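Local coordinates for protein pectinesterase 1 (Solanum lycopersicum, PDB 1XG2) that hydrolyses the methyl esters of cell-wall pectin, releasing methanol and leaving de-esterified galacturonan, possibly preparing the cell wall for softening in ripening fruit, at residues A86-I97 with R114-C125; N158-V169 with T193-A204. One frame throughout, in Å; residues are numbered along the deposited sequence.

Contact 1 (A86-I97 with R114-C125)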
loop_
_atom_site.group_PDB
_atom_site.type_symbol
_atom_site.label_atom_id
_atom_site.label_comp_id
_atom_site.label_asym_id
_atom_site.label_seq_id
_atom_site.Cartn_x
_atom_site.Cartn_y
_atom_site.Cartn_z
ATOM N N ALA A 86 4.496 -9.551 6.413
ATOM C CA ALA A 86 3.265 -8.812 6.112
ATOM C C ALA A 86 2.737 -8.238 7.426
ATOM O O ALA A 86 2.675 -8.950 8.419
ATOM C CB ALA A 86 2.230 -9.735 5.503
ATOM N N ALA A 87 2.366 -6.959 7.440
ATOM C CA ALA A 87 1.889 -6.312 8.662
ATOM C C ALA A 87 0.687 -5.422 8.379
ATOM O O ALA A 87 0.726 -4.581 7.492
ATOM C CB ALA A 87 2.994 -5.495 9.285
ATOM N N VAL A 88 -0.378 -5.617 9.148
ATOM C CA VAL A 88 -1.568 -4.789 9.043
ATOM C C VAL A 88 -1.983 -4.200 10.384
ATOM O O VAL A 88 -2.866 -3.363 10.421
ATOM C CB VAL A 88 -2.747 -5.548 8.397
ATOM C CG1 VAL A 88 -2.355 -6.023 6.994
ATOM C CG2 VAL A 88 -3.198 -6.719 9.247
ATOM N N GLY A 89 -1.328 -4.611 11.470
ATOM C CA GLY A 89 -1.638 -4.094 12.798
ATOM C C GLY A 89 -1.309 -2.615 12.927
ATOM O O GLY A 89 -0.158 -2.209 12.739
ATOM N N GLN A 90 -2.323 -1.814 13.259
ATOM C CA GLN A 90 -2.201 -0.366 13.390
ATOM C C GLN A 90 -0.996 0.039 14.244
ATOM O O GLN A 90 -0.776 -0.545 15.290
ATOM C CB GLN A 90 -3.482 0.200 14.032
ATOM C CG GLN A 90 -3.524 1.702 14.206
ATOM C CD GLN A 90 -4.662 2.132 15.153
ATOM O OE1 GLN A 90 -5.832 1.883 14.855
ATOM N NE2 GLN A 90 -4.314 2.749 16.286
ATOM N N GLY A 91 -0.268 1.069 13.812
ATOM C CA GLY A 91 0.862 1.609 14.567
ATOM C C GLY A 91 2.164 0.816 14.464
ATOM O O GLY A 91 3.109 1.111 15.197
ATOM N N PHE A 92 2.208 -0.183 13.576
ATOM C CA PHE A 92 3.391 -1.011 13.330
ATOM C C PHE A 92 4.649 -0.166 13.074
ATOM O O PHE A 92 4.590 0.813 12.355
ATOM C CB PHE A 92 3.135 -1.922 12.120
ATOM C CG PHE A 92 4.224 -2.913 11.860
ATOM C CD1 PHE A 92 4.567 -3.847 12.817
ATOM C CD2 PHE A 92 4.914 -2.910 10.651
ATOM C CE1 PHE A 92 5.587 -4.778 12.576
ATOM C CE2 PHE A 92 5.924 -3.835 10.389
ATOM C CZ PHE A 92 6.264 -4.762 11.346
ATOM N N ILE A 93 5.763 -0.543 13.697
ATOM C CA ILE A 93 7.060 0.073 13.452
ATOM C C ILE A 93 8.037 -1.050 13.160
ATOM O O ILE A 93 8.100 -2.026 13.908
ATOM C CB ILE A 93 7.562 0.828 14.688
ATOM C CG1 ILE A 93 6.582 1.935 15.053
ATOM C CG2 ILE A 93 9.004 1.362 14.455
ATOM C CD1 ILE A 93 6.875 2.554 16.363
ATOM N N LEU A 94 8.773 -0.907 12.066
ATOM C CA LEU A 94 9.809 -1.845 11.680
ATOM C C LEU A 94 11.105 -1.047 11.594
ATOM O O LEU A 94 11.153 0.042 10.992
ATOM C CB LEU A 94 9.463 -2.475 10.333
ATOM C CG LEU A 94 10.372 -3.607 9.855
ATOM C CD1 LEU A 94 10.153 -4.825 10.710
ATOM C CD2 LEU A 94 10.123 -3.918 8.384
ATOM N N GLN A 95 12.165 -1.585 12.183
ATOM C CA GLN A 95 13.405 -0.828 12.322
ATOM C C GLN A 95 14.643 -1.702 12.412
ATOM O O GLN A 95 14.604 -2.792 12.989
ATOM C CB GLN A 95 13.328 0.077 13.558
ATOM C CG GLN A 95 14.471 1.080 13.699
ATOM C CD GLN A 95 14.341 1.881 14.962
ATOM O OE1 GLN A 95 15.048 1.621 15.954
ATOM N NE2 GLN A 95 13.413 2.830 14.962
ATOM N N ASP A 96 15.734 -1.189 11.836
ATOM C CA ASP A 96 17.076 -1.783 11.916
ATOM C C ASP A 96 17.102 -3.248 11.532
ATOM O O ASP A 96 17.638 -4.080 12.254
ATOM C CB ASP A 96 17.664 -1.596 13.322
ATOM C CG ASP A 96 17.957 -0.160 13.636
ATOM O OD1 ASP A 96 18.490 0.551 12.750
ATOM O OD2 ASP A 96 17.670 0.343 14.740
ATOM N N ILE A 97 16.502 -3.558 10.394
ATOM C CA ILE A 97 16.284 -4.952 10.012
ATOM C C ILE A 97 16.173 -5.028 8.496
ATOM O O ILE A 97 15.832 -4.052 7.844
ATOM C CB ILE A 97 15.023 -5.511 10.722
ATOM C CG1 ILE A 97 14.979 -7.044 10.645
ATOM C CG2 ILE A 97 13.743 -4.899 10.139
ATOM C CD1 ILE A 97 13.978 -7.657 11.575
ATOM N N ARG A 114 5.096 -6.591 2.808
ATOM C CA ARG A 114 3.779 -6.004 2.580
ATOM C C ARG A 114 3.316 -5.279 3.831
ATOM O O ARG A 114 3.324 -5.830 4.927
ATOM C CB ARG A 114 2.744 -7.040 2.170
ATOM C CG ARG A 114 1.314 -6.511 2.198
ATOM C CD ARG A 114 0.330 -7.391 1.459
ATOM N NE ARG A 114 0.251 -8.728 2.044
ATOM C CZ ARG A 114 -0.385 -9.032 3.179
ATOM N NH1 ARG A 114 -1.026 -8.107 3.882
ATOM N NH2 ARG A 114 -0.387 -10.290 3.610
ATOM N N VAL A 115 2.906 -4.033 3.651
ATOM C CA VAL A 115 2.332 -3.256 4.732
ATOM C C VAL A 115 0.936 -2.784 4.350
ATOM O O VAL A 115 0.757 -2.156 3.312
ATOM C CB VAL A 115 3.222 -2.065 5.070
ATOM C CG1 VAL A 115 2.654 -1.293 6.239
ATOM C CG2 VAL A 115 4.663 -2.542 5.384
ATOM N N GLY A 116 -0.038 -3.113 5.197
ATOM C CA GLY A 116 -1.394 -2.575 5.151
ATOM C C GLY A 116 -1.825 -2.091 6.535
ATOM O O GLY A 116 -2.990 -2.200 6.901
ATOM N N ALA A 117 -0.864 -1.539 7.281
ATOM C CA ALA A 117 -1.029 -1.063 8.638
ATOM C C ALA A 117 -1.034 0.451 8.621
ATOM O O ALA A 117 -0.106 1.088 8.114
ATOM C CB ALA A 117 0.121 -1.557 9.521
ATOM N N ASP A 118 -2.084 1.028 9.166
ATOM C CA ASP A 118 -2.187 2.467 9.262
ATOM C C ASP A 118 -1.251 3.021 10.327
ATOM O O ASP A 118 -1.035 2.387 11.366
ATOM C CB ASP A 118 -3.620 2.860 9.567
ATOM C CG ASP A 118 -3.851 4.344 9.445
ATOM O OD1 ASP A 118 -3.434 4.938 8.438
ATOM O OD2 ASP A 118 -4.470 4.997 10.301
ATOM N N MET A 119 -0.730 4.218 10.063
ATOM C CA MET A 119 0.220 4.917 10.920
ATOM C C MET A 119 1.427 4.039 11.261
ATOM O O MET A 119 1.847 3.932 12.406
ATOM C CB MET A 119 -0.505 5.327 12.202
ATOM C CG MET A 119 -1.704 6.238 11.931
ATOM S SD MET A 119 -2.496 6.791 13.447
ATOM C CE MET A 119 -3.505 5.332 13.745
ATOM N N SER A 120 1.953 3.424 10.211
ATOM C CA SER A 120 3.130 2.576 10.316
ATOM C C SER A 120 4.398 3.326 9.899
ATOM O O SER A 120 4.365 4.214 9.040
ATOM C CB SER A 120 2.939 1.318 9.462
ATOM O OG SER A 120 2.563 1.673 8.140
ATOM N N VAL A 121 5.514 2.960 10.527
ATOM C CA VAL A 121 6.808 3.551 10.244
ATOM C C VAL A 121 7.803 2.443 9.948
ATOM O O VAL A 121 7.890 1.462 10.695
ATOM C CB VAL A 121 7.348 4.355 11.450
ATOM C CG1 VAL A 121 8.745 4.948 11.116
ATOM C CG2 VAL A 121 6.385 5.443 11.823
ATOM N N ILE A 122 8.531 2.601 8.850
ATOM C CA ILE A 122 9.623 1.713 8.485
ATOM C C ILE A 122 10.883 2.595 8.532
ATOM O O ILE A 122 11.069 3.471 7.697
ATOM C CB ILE A 122 9.352 1.080 7.093
ATOM C CG1 ILE A 122 8.124 0.163 7.156
ATOM C CG2 ILE A 122 10.525 0.239 6.623
ATOM C CD1 ILE A 122 6.789 0.875 7.167
ATOM N N ASN A 123 11.741 2.343 9.517
ATOM C CA ASN A 123 12.875 3.187 9.844
ATOM C C ASN A 123 14.178 2.394 9.792
ATOM O O ASN A 123 14.316 1.400 10.478
ATOM C CB ASN A 123 12.673 3.720 11.260
ATOM C CG ASN A 123 13.694 4.785 11.654
ATOM O OD1 ASN A 123 14.080 4.909 12.815
ATOM N ND2 ASN A 123 14.161 5.536 10.661
ATOM N N ARG A 124 15.121 2.850 8.986
ATOM C CA ARG A 124 16.446 2.246 8.893
ATOM C C ARG A 124 16.346 0.753 8.560
ATOM O O ARG A 124 16.972 -0.077 9.219
ATOM C CB ARG A 124 17.228 2.448 10.192
ATOM C CG ARG A 124 17.509 3.916 10.519
ATOM C CD ARG A 124 18.577 4.106 11.591
ATOM N NE ARG A 124 18.255 3.421 12.838
ATOM C CZ ARG A 124 17.684 3.984 13.906
ATOM N NH1 ARG A 124 17.366 5.272 13.933
ATOM N NH2 ARG A 124 17.452 3.248 14.977
ATOM N N CYS A 125 15.526 0.429 7.561
ATOM C CA CYS A 125 15.358 -0.944 7.100
ATOM C C CYS A 125 15.916 -1.110 5.710
ATOM O O CYS A 125 16.021 -0.142 4.979
ATOM C CB CYS A 125 13.877 -1.310 7.090
ATOM S SG CYS A 125 13.216 -1.453 8.750
HETATM O O HOH W 1 -4.116 -0.741 10.510
#

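Contact 2 (N158-V169 with T193-A204)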
loop_
_atom_site.group_PDB
_atom_site.type_symbol
_atom_site.label_atom_id
_atom_site.label_comp_id
_atom_site.label_asym_id
_atom_site.label_seq_id
_atom_site.Cartn_x
_atom_site.Cartn_y
_atom_site.Cartn_z
ATOM N N ASN A 158 -1.459 0.838 -3.041
ATOM C CA ASN A 158 -2.314 2.008 -2.971
ATOM C C ASN A 158 -2.381 2.582 -1.565
ATOM O O ASN A 158 -3.422 3.081 -1.135
ATOM C CB ASN A 158 -3.707 1.652 -3.481
ATOM C CG ASN A 158 -4.575 2.861 -3.739
ATOM O OD1 ASN A 158 -4.067 3.929 -4.148
ATOM N ND2 ASN A 158 -5.871 2.737 -3.487
ATOM N N ALA A 159 -1.248 2.539 -0.860
ATOM C CA ALA A 159 -1.120 3.256 0.416
ATOM C C ALA A 159 -1.146 4.753 0.175
ATOM O O ALA A 159 -0.938 5.206 -0.940
ATOM C CB ALA A 159 0.195 2.887 1.109
ATOM N N ALA A 160 -1.418 5.524 1.222
ATOM C CA ALA A 160 -0.971 6.906 1.251
ATOM C C ALA A 160 0.385 6.827 1.945
ATOM O O ALA A 160 0.463 6.504 3.134
ATOM C CB ALA A 160 -1.927 7.771 2.017
ATOM N N VAL A 161 1.446 7.087 1.193
ATOM C CA VAL A 161 2.790 6.755 1.634
ATOM C C VAL A 161 3.817 7.807 1.225
ATOM O O VAL A 161 3.844 8.261 0.079
ATOM C CB VAL A 161 3.222 5.334 1.125
ATOM C CG1 VAL A 161 3.239 5.264 -0.381
ATOM C CG2 VAL A 161 4.584 4.951 1.678
ATOM N N VAL A 162 4.649 8.190 2.189
ATOM C CA VAL A 162 5.811 9.039 1.948
ATOM C C VAL A 162 7.116 8.308 2.264
ATOM O O VAL A 162 7.276 7.729 3.345
ATOM C CB VAL A 162 5.724 10.313 2.793
ATOM C CG1 VAL A 162 6.958 11.185 2.594
ATOM C CG2 VAL A 162 4.456 11.075 2.425
ATOM N N PHE A 163 8.026 8.337 1.299
ATOM C CA PHE A 163 9.409 7.894 1.450
ATOM C C PHE A 163 10.260 9.136 1.617
ATOM O O PHE A 163 10.225 10.044 0.783
ATOM C CB PHE A 163 9.876 7.105 0.226
ATOM C CG PHE A 163 9.132 5.828 0.018
ATOM C CD1 PHE A 163 7.911 5.826 -0.633
ATOM C CD2 PHE A 163 9.649 4.619 0.478
ATOM C CE1 PHE A 163 7.206 4.653 -0.798
ATOM C CE2 PHE A 163 8.950 3.443 0.310
ATOM C CZ PHE A 163 7.737 3.458 -0.334
ATOM N N GLN A 164 11.011 9.189 2.705
ATOM C CA GLN A 164 11.839 10.336 2.996
ATOM C C GLN A 164 13.245 9.901 3.351
ATOM O O GLN A 164 13.422 9.073 4.227
ATOM C CB GLN A 164 11.225 11.105 4.155
ATOM C CG GLN A 164 11.361 12.574 4.055
ATOM C CD GLN A 164 10.610 13.275 5.161
ATOM O OE1 GLN A 164 10.957 13.119 6.330
ATOM N NE2 GLN A 164 9.573 14.024 4.805
ATOM N N LYS A 165 14.240 10.480 2.681
ATOM C CA LYS A 165 15.645 10.145 2.924
ATOM C C LYS A 165 15.921 8.637 2.824
ATOM O O LYS A 165 16.678 8.065 3.608
ATOM C CB LYS A 165 16.114 10.717 4.268
ATOM C CG LYS A 165 15.842 12.206 4.421
ATOM C CD LYS A 165 17.086 13.050 4.366
ATOM C CE LYS A 165 16.758 14.561 4.439
ATOM N NZ LYS A 165 16.712 15.120 5.841
ATOM N N CYS A 166 15.291 8.013 1.837
ATOM C CA CYS A 166 15.547 6.623 1.492
ATOM C C CYS A 166 16.401 6.553 0.241
ATOM O O CYS A 166 16.387 7.465 -0.574
ATOM C CB CYS A 166 14.232 5.884 1.233
ATOM S SG CYS A 166 13.184 5.759 2.710
ATOM N N GLN A 167 17.127 5.452 0.089
ATOM C CA GLN A 167 17.815 5.148 -1.151
ATOM C C GLN A 167 16.983 4.086 -1.873
ATOM O O GLN A 167 16.788 2.985 -1.365
ATOM C CB GLN A 167 19.237 4.668 -0.852
ATOM C CG GLN A 167 20.017 5.675 -0.022
ATOM C CD GLN A 167 21.527 5.481 -0.062
ATOM O OE1 GLN A 167 22.192 5.884 -1.028
ATOM N NE2 GLN A 167 22.075 4.897 0.997
ATOM N N LEU A 168 16.449 4.469 -3.024
ATOM C CA LEU A 168 15.641 3.608 -3.872
ATOM C C LEU A 168 16.554 3.172 -5.011
ATOM O O LEU A 168 16.942 3.973 -5.861
ATOM C CB LEU A 168 14.410 4.350 -4.376
ATOM C CG LEU A 168 13.620 5.076 -3.274
ATOM C CD1 LEU A 168 12.402 5.744 -3.850
ATOM C CD2 LEU A 168 13.235 4.136 -2.188
ATOM N N VAL A 169 16.916 1.898 -4.980
ATOM C CA VAL A 169 18.010 1.350 -5.758
ATOM C C VAL A 169 17.484 0.330 -6.757
ATOM O O VAL A 169 17.074 -0.783 -6.390
ATOM C CB VAL A 169 19.059 0.680 -4.849
ATOM C CG1 VAL A 169 20.290 0.280 -5.669
ATOM C CG2 VAL A 169 19.456 1.610 -3.700
ATOM N N THR A 193 -5.060 8.635 -1.728
ATOM C CA THR A 193 -3.875 7.801 -1.664
ATOM C C THR A 193 -2.897 8.226 -2.731
ATOM O O THR A 193 -3.221 9.019 -3.618
ATOM C CB THR A 193 -4.256 6.347 -1.872
ATOM O OG1 THR A 193 -5.009 6.224 -3.085
ATOM C CG2 THR A 193 -5.203 5.876 -0.783
ATOM N N GLY A 194 -1.705 7.657 -2.653
ATOM C CA GLY A 194 -0.653 7.928 -3.608
ATOM C C GLY A 194 0.710 7.739 -2.995
ATOM O O GLY A 194 0.850 7.595 -1.789
ATOM N N THR A 195 1.728 7.765 -3.842
ATOM C CA THR A 195 3.101 7.575 -3.411
ATOM C C THR A 195 3.878 8.867 -3.589
ATOM O O THR A 195 3.922 9.439 -4.660
ATOM C CB THR A 195 3.743 6.464 -4.228
ATOM O OG1 THR A 195 3.186 5.201 -3.841
ATOM C CG2 THR A 195 5.238 6.352 -3.946
ATOM N N SER A 196 4.536 9.288 -2.526
ATOM C CA SER A 196 5.341 10.496 -2.545
ATOM C C SER A 196 6.762 10.113 -2.151
ATOM O O SER A 196 6.971 9.459 -1.138
ATOM C CB SER A 196 4.771 11.506 -1.554
ATOM O OG SER A 196 5.637 12.616 -1.398
ATOM N N ILE A 197 7.729 10.510 -2.971
ATOM C CA ILE A 197 9.132 10.222 -2.742
ATOM C C ILE A 197 9.832 11.576 -2.604
ATOM O O ILE A 197 9.815 12.373 -3.538
ATOM C CB ILE A 197 9.691 9.417 -3.932
ATOM C CG1 ILE A 197 9.102 8.004 -3.933
ATOM C CG2 ILE A 197 11.241 9.348 -3.924
ATOM C CD1 ILE A 197 9.207 7.323 -5.293
ATOM N N GLN A 198 10.441 11.811 -1.453
ATOM C CA GLN A 198 10.956 13.129 -1.074
ATOM C C GLN A 198 12.318 13.032 -0.413
ATOM O O GLN A 198 12.494 12.258 0.511
ATOM C CB GLN A 198 9.978 13.774 -0.085
ATOM C CG GLN A 198 10.197 15.247 0.151
ATOM C CD GLN A 198 9.272 15.811 1.229
ATOM O OE1 GLN A 198 8.832 15.081 2.126
ATOM N NE2 GLN A 198 8.998 17.115 1.151
ATOM N N PHE A 199 13.273 13.844 -0.863
ATOM C CA PHE A 199 14.640 13.833 -0.317
ATOM C C PHE A 199 15.276 12.444 -0.384
ATOM O O PHE A 199 16.039 12.061 0.496
ATOM C CB PHE A 199 14.690 14.315 1.134
ATOM C CG PHE A 199 13.833 15.506 1.422
ATOM C CD1 PHE A 199 13.022 15.521 2.545
ATOM C CD2 PHE A 199 13.856 16.622 0.603
ATOM C CE1 PHE A 199 12.224 16.619 2.829
ATOM C CE2 PHE A 199 13.055 17.726 0.884
ATOM C CZ PHE A 199 12.247 17.723 2.004
ATOM N N CYS A 200 14.977 11.716 -1.450
ATOM C CA CYS A 200 15.479 10.374 -1.638
ATOM C C CYS A 200 16.614 10.369 -2.658
ATOM O O CYS A 200 16.852 11.350 -3.369
ATOM C CB CYS A 200 14.343 9.460 -2.105
ATOM S SG CYS A 200 13.177 9.042 -0.772
ATOM N N ASN A 201 17.304 9.240 -2.697
ATOM C CA ASN A 201 18.342 8.960 -3.666
ATOM C C ASN A 201 17.824 7.864 -4.562
ATOM O O ASN A 201 17.650 6.757 -4.091
ATOM C CB ASN A 201 19.541 8.425 -2.889
ATOM C CG ASN A 201 20.847 9.010 -3.329
ATOM O OD1 ASN A 201 20.926 10.183 -3.678
ATOM N ND2 ASN A 201 21.914 8.195 -3.252
ATOM N N ILE A 202 17.559 8.145 -5.837
ATOM C CA ILE A 202 17.126 7.103 -6.772
ATOM C C ILE A 202 18.291 6.804 -7.684
ATOM O O ILE A 202 18.657 7.620 -8.536
ATOM C CB ILE A 202 15.885 7.518 -7.573
ATOM C CG1 ILE A 202 14.818 8.077 -6.627
ATOM C CG2 ILE A 202 15.358 6.326 -8.346
ATOM C CD1 ILE A 202 13.523 8.490 -7.301
ATOM N N ILE A 203 18.880 5.635 -7.477
ATOM C CA ILE A 203 20.175 5.304 -8.036
ATOM C C ILE A 203 20.222 3.865 -8.536
ATOM O O ILE A 203 19.306 3.071 -8.288
ATOM C CB ILE A 203 21.260 5.528 -6.976
ATOM C CG1 ILE A 203 20.998 4.652 -5.731
ATOM C CG2 ILE A 203 21.305 7.000 -6.591
ATOM C CD1 ILE A 203 22.122 4.686 -4.703
ATOM N N ALA A 204 21.319 3.544 -9.218
ATOM C CA ALA A 204 21.569 2.205 -9.716
ATOM C C ALA A 204 22.472 1.429 -8.748
ATOM O O ALA A 204 23.384 1.981 -8.132
ATOM C CB ALA A 204 22.232 2.279 -11.083
HETATM O O HOH W 2 0.682 4.246 -2.964
#

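Contact 1 (A86-I97 with R114-C125)
Ala86 lays its CB over one face of the Arg114 guanidinium, 3.3 Å from NH2, near the rim of the flat group. The head reaches back over Ala86 because the arginine chain, otherwise extended, bends at chi3 (61°); its NE is hydrogen-bonded to Phe80 O, and the Phe80 ring makes a cation-pi contact. Ala87 pairs in parallel with Val115: Ala87 N donates to Arg114 O, and Ala87 O accepts from Gly116 N at 2.8 Å. At the corner a water links Val88 O to Asp118 N, and Ala117 CB fits 3.3 Å from Gly89 O. Gln90 and Met119 run side by side, methyl CE against the amide end. Gly91 N donates an almost straight bond (175°) to Asp118 O, tying the type II beta turn Gly89 to Phe92 to the neighbouring coil. Strands 93-95 and 120-123 run parallel, their axes 4.7 Å apart at closest approach, and Leu94 CG rests 3.7 Å from Cys125 SG. At the far end Asp96 is gripped side-on by Arg124, NE to OD1 and NH2 to OD2, each 2.9 Å and on the syn side, with the two planes nearly coplanar (28°); Ile97 CG2 also meets Cys125 SG. The contact stacks two successive coils of the pectinesterase beta-helix. Strand 55-59 flanks it beyond Phe92, Ile93 and Gln95, strand 140-144 beyond Val115 and Ile122, and helix 301-304 lies against Met119 and Val121.

Contact 2 (N158-V169 with T193-A204)
With CG anti to the backbone N (chi1 -167°), Asn158 swings its amide across Thr193 at about a right angle. Thr193 OG1, between its own N and carbonyl carbon (chi1 53°), donates to Asn158 OD1 at 2.7 Å, coming from above the carbonyl plane. The other end of that amide, ND2, bonds to Asp110 of the inhibitor chain. An alanine here would remove both amide bonds and is likely to leave the Thr193 hydroxyl and the inhibitor's Asp110 without these mates. Next to it a water joins Ala159 O to Thr195 OG1. Along the parallel strands Phe163 turns one ring edge to Ser196 O, in plane, while its CD1 lies 4.1 Å from Ile197 CG1. Like residues then pair in register: Gln164 NE2 donates to Gln198 OE1 at 3.0 Å, from above the carbonyl plane, the two amide planes 53° apart; the same NE2 also donates to Val312 O, its stronger partner. Past the bend, Cys166 N donates a hydrogen bond to Cys200 SG (3.5 Å); the two sulfurs are not bonded to each other in this structure. Gln167 OE1 accepts from Asn201 ND2, Leu168 CD1 packs 3.8 Å from Ile197 CG2, and Val169 CG2 lies 4.0 Å from Ile203 CG1. Matching side chains piled coil on coil, here glutamine on glutamine and aliphatic on aliphatic, are characteristic of the right-handed parallel beta-helix of pectinesterases.

Contacts 1 and 2 come one after the other along the chain and join two different pairs of coils of the same beta-helix. Their centres lie 15 Å apart and their nearest atoms about 6 Å, without touching; strand 140-144 runs between them, meeting 120-123 on one side and 160-164 on the other. Both lie near, not in, the predicted catalytic site: the Arg114 side chain is about 9 Å from that of Asp132, the probable proton donor, and about 7 Å from that of Thr79, which probably binds substrate; that of Thr195 is about 11 Å from that of Asp153, the probable nucleophile. Asn158 stands about 6 Å, side chain to side chain, from the likely substrate-binding Trp223. The inhibitor reaches both contacts, its Ile103 packing on Asp118 and Ala160.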